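Local coordinates for Slr0280 protein (Synechocystis sp., PDB 5H3K), which is of unknown function but carries a phosphodiester glycosidase (NAGPA) family domain, and so may act on a phosphodiester-linked sugar, at residues L114-R117 / N122-L125; A501-I506 / A556-F561. All blocks are in the same frame, centred on the assembly; numbering follows the deposited sequence.

Interaction 1. Residues L114-R117 / N122-L125; sequences LNAR and NRYL
Tyr124 O is met by two donors from the facing strand: Arg117 N, in a hydrogen bond of 2.9 Å, and Ala116 CA, in a CA-H...O contact of 3.2 Å. In return Tyr124 N gives its proton to Arg117 O at 2.8 Å with an N-H...O angle of 160°, and that same oxygen sits at the edge of the Tyr124 ring. Arg117 and Tyr124 thus form a hydrogen-bonded antiparallel pair, followed by the non-hydrogen-bonded pair of Ala116 and Leu125. Both belong to a beta hairpin of strands 112-119 and 122-126, whose short segments run 155° apart. On the Ala116 and Leu125 face, Ala116 CB touches Leu125 CD2 at 3.7 Å and lies over the guanidinium of Arg123, 3.7 Å from its NE. With CG anti to the backbone N (chi1 178°) and an extended chain, Arg123 sends NH1 to a salt bridge with Asp82 and a hydrogen bond with Gln102, and NH2 to Pro99 O. A leucine in its place would probably deprive Asp82 of this salt bridge, leave Gln102 and Pro99 O without these donors, and remove the flat group under Ala116 CB. Nearby, Leu114 CD1 meets Leu125 CB at 4.0 Å.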
loop_
_atom_site.group_PDB
_atom_site.type_symbol
_atom_site.label_atom_id
_atom_site.label_comp_id
_atom_site.label_asym_id
_atom_site.label_seq_id
_atom_site.Cartn_x
_atom_site.Cartn_y
_atom_site.Cartn_z
ATOM N N LEU A 114 -4.597 -1.760 -26.954
ATOM C CA LEU A 114 -3.205 -1.344 -26.877
ATOM C C LEU A 114 -2.342 -2.547 -26.550
ATOM O O LEU A 114 -2.779 -3.450 -25.836
ATOM C CB LEU A 114 -3.013 -0.271 -25.802
ATOM C CG LEU A 114 -3.974 0.918 -25.804
ATOM C CD1 LEU A 114 -3.476 1.959 -24.820
ATOM C CD2 LEU A 114 -4.084 1.517 -27.193
ATOM N N ASN A 115 -1.126 -2.578 -27.083
ATOM C CA ASN A 115 -0.171 -3.577 -26.644
ATOM C C ASN A 115 0.312 -3.223 -25.250
ATOM O O ASN A 115 0.530 -2.049 -24.948
ATOM C CB ASN A 115 1.023 -3.637 -27.585
ATOM C CG ASN A 115 0.659 -4.184 -28.945
ATOM O OD1 ASN A 115 -0.303 -4.953 -29.084
ATOM N ND2 ASN A 115 1.424 -3.796 -29.960
ATOM N N ALA A 116 0.474 -4.235 -24.402
ATOM C CA ALA A 116 1.013 -4.033 -23.058
ATOM C C ALA A 116 2.279 -4.853 -22.886
ATOM O O ALA A 116 2.337 -6.002 -23.325
ATOM C CB ALA A 116 -0.030 -4.414 -21.986
ATOM N N ARG A 117 3.295 -4.270 -22.254
ATOM C CA ARG A 117 4.490 -5.028 -21.929
ATOM C C ARG A 117 4.930 -4.757 -20.500
ATOM O O ARG A 117 4.885 -3.620 -20.028
ATOM C CB ARG A 117 5.626 -4.713 -22.898
ATOM C CG ARG A 117 6.111 -3.280 -22.851
ATOM C CD ARG A 117 7.220 -3.056 -23.873
ATOM N NE ARG A 117 8.533 -3.470 -23.379
ATOM C CZ ARG A 117 9.651 -3.416 -24.099
ATOM N NH1 ARG A 117 9.613 -2.978 -25.353
ATOM N NH2 ARG A 117 10.804 -3.806 -23.570
ATOM N N ASN A 122 6.517 -2.078 -13.681
ATOM C CA ASN A 122 5.328 -1.514 -14.319
ATOM C C ASN A 122 4.859 -2.245 -15.565
ATOM O O ASN A 122 5.649 -2.881 -16.265
ATOM C CB ASN A 122 5.575 -0.049 -14.692
ATOM C CG ASN A 122 5.973 0.792 -13.504
ATOM O OD1 ASN A 122 5.287 0.808 -12.483
ATOM N ND2 ASN A 122 7.097 1.483 -13.622
ATOM N N ARG A 123 3.569 -2.106 -15.850
ATOM C CA ARG A 123 2.961 -2.637 -17.075
ATOM C C ARG A 123 2.743 -1.467 -18.036
ATOM O O ARG A 123 1.856 -0.633 -17.825
ATOM C CB ARG A 123 1.621 -3.287 -16.736
ATOM C CG ARG A 123 0.845 -3.835 -17.933
ATOM C CD ARG A 123 -0.511 -4.344 -17.483
ATOM N NE ARG A 123 -1.259 -5.047 -18.529
ATOM C CZ ARG A 123 -2.481 -4.707 -18.938
ATOM N NH1 ARG A 123 -3.102 -3.664 -18.399
ATOM N NH2 ARG A 123 -3.091 -5.414 -19.882
ATOM N N TYR A 124 3.535 -1.407 -19.101
ATOM C CA TYR A 124 3.500 -0.260 -20.020
ATOM C C TYR A 124 2.522 -0.465 -21.176
ATOM O O TYR A 124 2.540 -1.511 -21.832
ATOM C CB TYR A 124 4.907 0.026 -20.561
ATOM C CG TYR A 124 5.874 0.456 -19.483
ATOM C CD1 TYR A 124 6.052 1.797 -19.176
ATOM C CD2 TYR A 124 6.591 -0.485 -18.748
ATOM C CE1 TYR A 124 6.927 2.190 -18.175
ATOM C CE2 TYR A 124 7.462 -0.101 -17.751
ATOM C CZ TYR A 124 7.631 1.235 -17.471
ATOM O OH TYR A 124 8.506 1.609 -16.467
ATOM N N LEU A 125 1.656 0.522 -21.403
ATOM C CA LEU A 125 0.730 0.490 -22.537
ATOM C C LEU A 125 1.302 1.301 -23.697
ATOM O O LEU A 125 1.689 2.452 -23.523
ATOM C CB LEU A 125 -0.656 1.039 -22.145
ATOM C CG LEU A 125 -1.429 0.399 -20.980
ATOM C CD1 LEU A 125 -2.822 1.032 -20.820
ATOM C CD2 LEU A 125 -1.555 -1.119 -21.120
#

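Interaction 2. Residues A501-I506 / A556-F561; sequences AGPLLI and ASLGEF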
loop_
_atom_site.group_PDB
_atom_site.type_symbol
_atom_site.label_atom_id
_atom_site.label_comp_id
_atom_site.label_asym_id
_atom_site.label_seq_id
_atom_site.Cartn_x
_atom_site.Cartn_y
_atom_site.Cartn_z
ATOM N N ALA A 501 -0.049 -8.038 12.231
ATOM C CA ALA A 501 -1.003 -6.943 12.319
ATOM C C ALA A 501 -2.112 -7.370 13.230
ATOM O O ALA A 501 -1.934 -7.428 14.454
ATOM C CB ALA A 501 -1.536 -6.513 10.942
ATOM N N GLY A 502 -3.261 -7.680 12.639
ATOM C CA GLY A 502 -4.351 -8.242 13.407
ATOM C C GLY A 502 -5.613 -7.398 13.420
ATOM O O GLY A 502 -5.610 -6.225 13.041
ATOM N N PRO A 503 -6.724 -7.997 13.864
ATOM C CA PRO A 503 -6.752 -9.391 14.330
ATOM C C PRO A 503 -6.786 -10.405 13.202
ATOM O O PRO A 503 -7.090 -10.071 12.048
ATOM C CB PRO A 503 -8.027 -9.470 15.186
ATOM C CG PRO A 503 -8.851 -8.272 14.792
ATOM C CD PRO A 503 -7.939 -7.237 14.213
ATOM N N LEU A 504 -6.449 -11.644 13.529
ATOM C CA LEU A 504 -6.661 -12.746 12.602
ATOM C C LEU A 504 -8.175 -12.888 12.412
ATOM O O LEU A 504 -8.919 -12.931 13.393
ATOM C CB LEU A 504 -6.067 -14.030 13.179
ATOM C CG LEU A 504 -6.045 -15.246 12.263
ATOM C CD1 LEU A 504 -5.136 -14.979 11.071
ATOM C CD2 LEU A 504 -5.550 -16.456 13.063
ATOM N N LEU A 505 -8.636 -12.944 11.166
ATOM C CA LEU A 505 -10.085 -12.923 10.905
ATOM C C LEU A 505 -10.625 -14.286 10.481
ATOM O O LEU A 505 -11.676 -14.723 10.963
ATOM C CB LEU A 505 -10.446 -11.870 9.853
ATOM C CG LEU A 505 -10.148 -10.419 10.234
ATOM C CD1 LEU A 505 -10.456 -9.496 9.060
ATOM C CD2 LEU A 505 -10.957 -10.010 11.466
ATOM N N ILE A 506 -9.920 -14.949 9.568
ATOM C CA ILE A 506 -10.360 -16.253 9.068
ATOM C C ILE A 506 -9.210 -17.257 9.131
ATOM O O ILE A 506 -8.069 -16.934 8.775
ATOM C CB ILE A 506 -10.891 -16.144 7.615
ATOM C CG1 ILE A 506 -11.998 -15.083 7.528
ATOM C CG2 ILE A 506 -11.388 -17.505 7.118
ATOM C CD1 ILE A 506 -12.539 -14.841 6.124
ATOM N N ALA A 556 -16.517 -0.732 7.052
ATOM C CA ALA A 556 -16.873 -1.999 7.690
ATOM C C ALA A 556 -16.419 -2.060 9.139
ATOM O O ALA A 556 -15.383 -1.508 9.487
ATOM C CB ALA A 556 -16.277 -3.175 6.911
ATOM N N SER A 557 -17.202 -2.737 9.981
ATOM C CA SER A 557 -16.737 -3.183 11.284
ATOM C C SER A 557 -15.813 -4.370 11.055
ATOM O O SER A 557 -15.727 -4.874 9.936
ATOM C CB SER A 557 -17.911 -3.622 12.164
ATOM O OG SER A 557 -18.509 -4.802 11.645
ATOM N N LEU A 558 -15.117 -4.819 12.098
ATOM C CA LEU A 558 -14.246 -5.996 11.960
ATOM C C LEU A 558 -15.030 -7.251 11.539
ATOM O O LEU A 558 -14.569 -8.032 10.698
ATOM C CB LEU A 558 -13.458 -6.266 13.252
ATOM C CG LEU A 558 -12.411 -5.232 13.674
ATOM C CD1 LEU A 558 -11.972 -5.521 15.113
ATOM C CD2 LEU A 558 -11.218 -5.249 12.722
ATOM N N GLY A 559 -16.211 -7.452 12.121
ATOM C CA GLY A 559 -17.037 -8.592 11.760
ATOM C C GLY A 559 -17.521 -8.546 10.322
ATOM O O GLY A 559 -17.537 -9.568 9.617
ATOM N N GLU A 560 -17.942 -7.358 9.894
ATOM C CA GLU A 560 -18.346 -7.140 8.508
ATOM C C GLU A 560 -17.199 -7.389 7.541
ATOM O O GLU A 560 -17.394 -8.000 6.489
ATOM C CB GLU A 560 -18.920 -5.733 8.327
ATOM C CG GLU A 560 -20.305 -5.587 8.966
ATOM C CD GLU A 560 -20.788 -4.146 9.063
ATOM O OE1 GLU A 560 -19.935 -3.223 9.082
ATOM O OE2 GLU A 560 -22.030 -3.939 9.146
ATOM N N PHE A 561 -16.004 -6.917 7.895
ATOM C CA PHE A 561 -14.845 -7.115 7.037
ATOM C C PHE A 561 -14.528 -8.610 6.907
ATOM O O PHE A 561 -14.214 -9.078 5.819
ATOM C CB PHE A 561 -13.635 -6.323 7.562
ATOM C CG PHE A 561 -12.483 -6.239 6.582
ATOM C CD1 PHE A 561 -12.712 -5.978 5.234
ATOM C CD2 PHE A 561 -11.172 -6.400 7.022
ATOM C CE1 PHE A 561 -11.648 -5.899 4.317
ATOM C CE2 PHE A 561 -10.106 -6.309 6.129
ATOM C CZ PHE A 561 -10.339 -6.066 4.772
#
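Leu505 CD1 reaches the Phe561 ring at CD2, 3.8 Å away, and this is the closest approach between 501-506 and 556-561. The two side chains cross at about a right angle. A chi1 of -168° swings the Phe561 ring to the side of its own carbonyl carbon, where CD2 meets the leucine methyl, and Asn575 and Ala533 of the underlying sheet also touch it. The other branch of Leu505 is more distant, CD2 lying 4.2 Å from Leu558 O. Packing is somewhat wider at Pro503, which follows a cis peptide bond: its CD is 4.1 Å from Leu558 CD2 and its CG 4.2 Å from Leu558 CD1, so both methyls approach the ring's CG-CD edge. All four touching residues are buried, and the link is apolar. It sets the first turn of helix 558-567 against strand 504-507 and the loop residue Pro503 just before it; in the strand, Leu505 and Ile506 together face Ala573 in a classic beta bulge. Both segments belong to the phosphodiester glycosidase family region. On the solvent side of the helix start, polar groups take over: the partly exposed Ser557 and Glu560 form a capping box. Ser557 OG accepts from Glu560 N at 3.1 Å, while Glu560 OE1 receives Ser557 N at 2.9 Å in a nearly straight bond (175°), on the anti side and 20° out of the carboxylate plane. Arg550 pairs with the same carboxylate oxygen in a salt bridge.

Interaction 1 closes before interaction 2 opens along the chain, and the two lie on opposite sides of its centre, about 36 Å apart between centres and about 24 Å between nearest atoms, without touching. They belong to different sheets. The hairpin of interaction 1 joins adjacent strands of a mixed sheet near the N-terminus, whereas interaction 2 lays a helix on an antiparallel sheet that includes strand 504-507, in the phosphodiester glycosidase family region. The two contacts thus hold together separate parts of the fold. An indirect connection exists where Arg123 touches Ile273 and Trp275 on strand 271-276, an outermost strand of that second sheet.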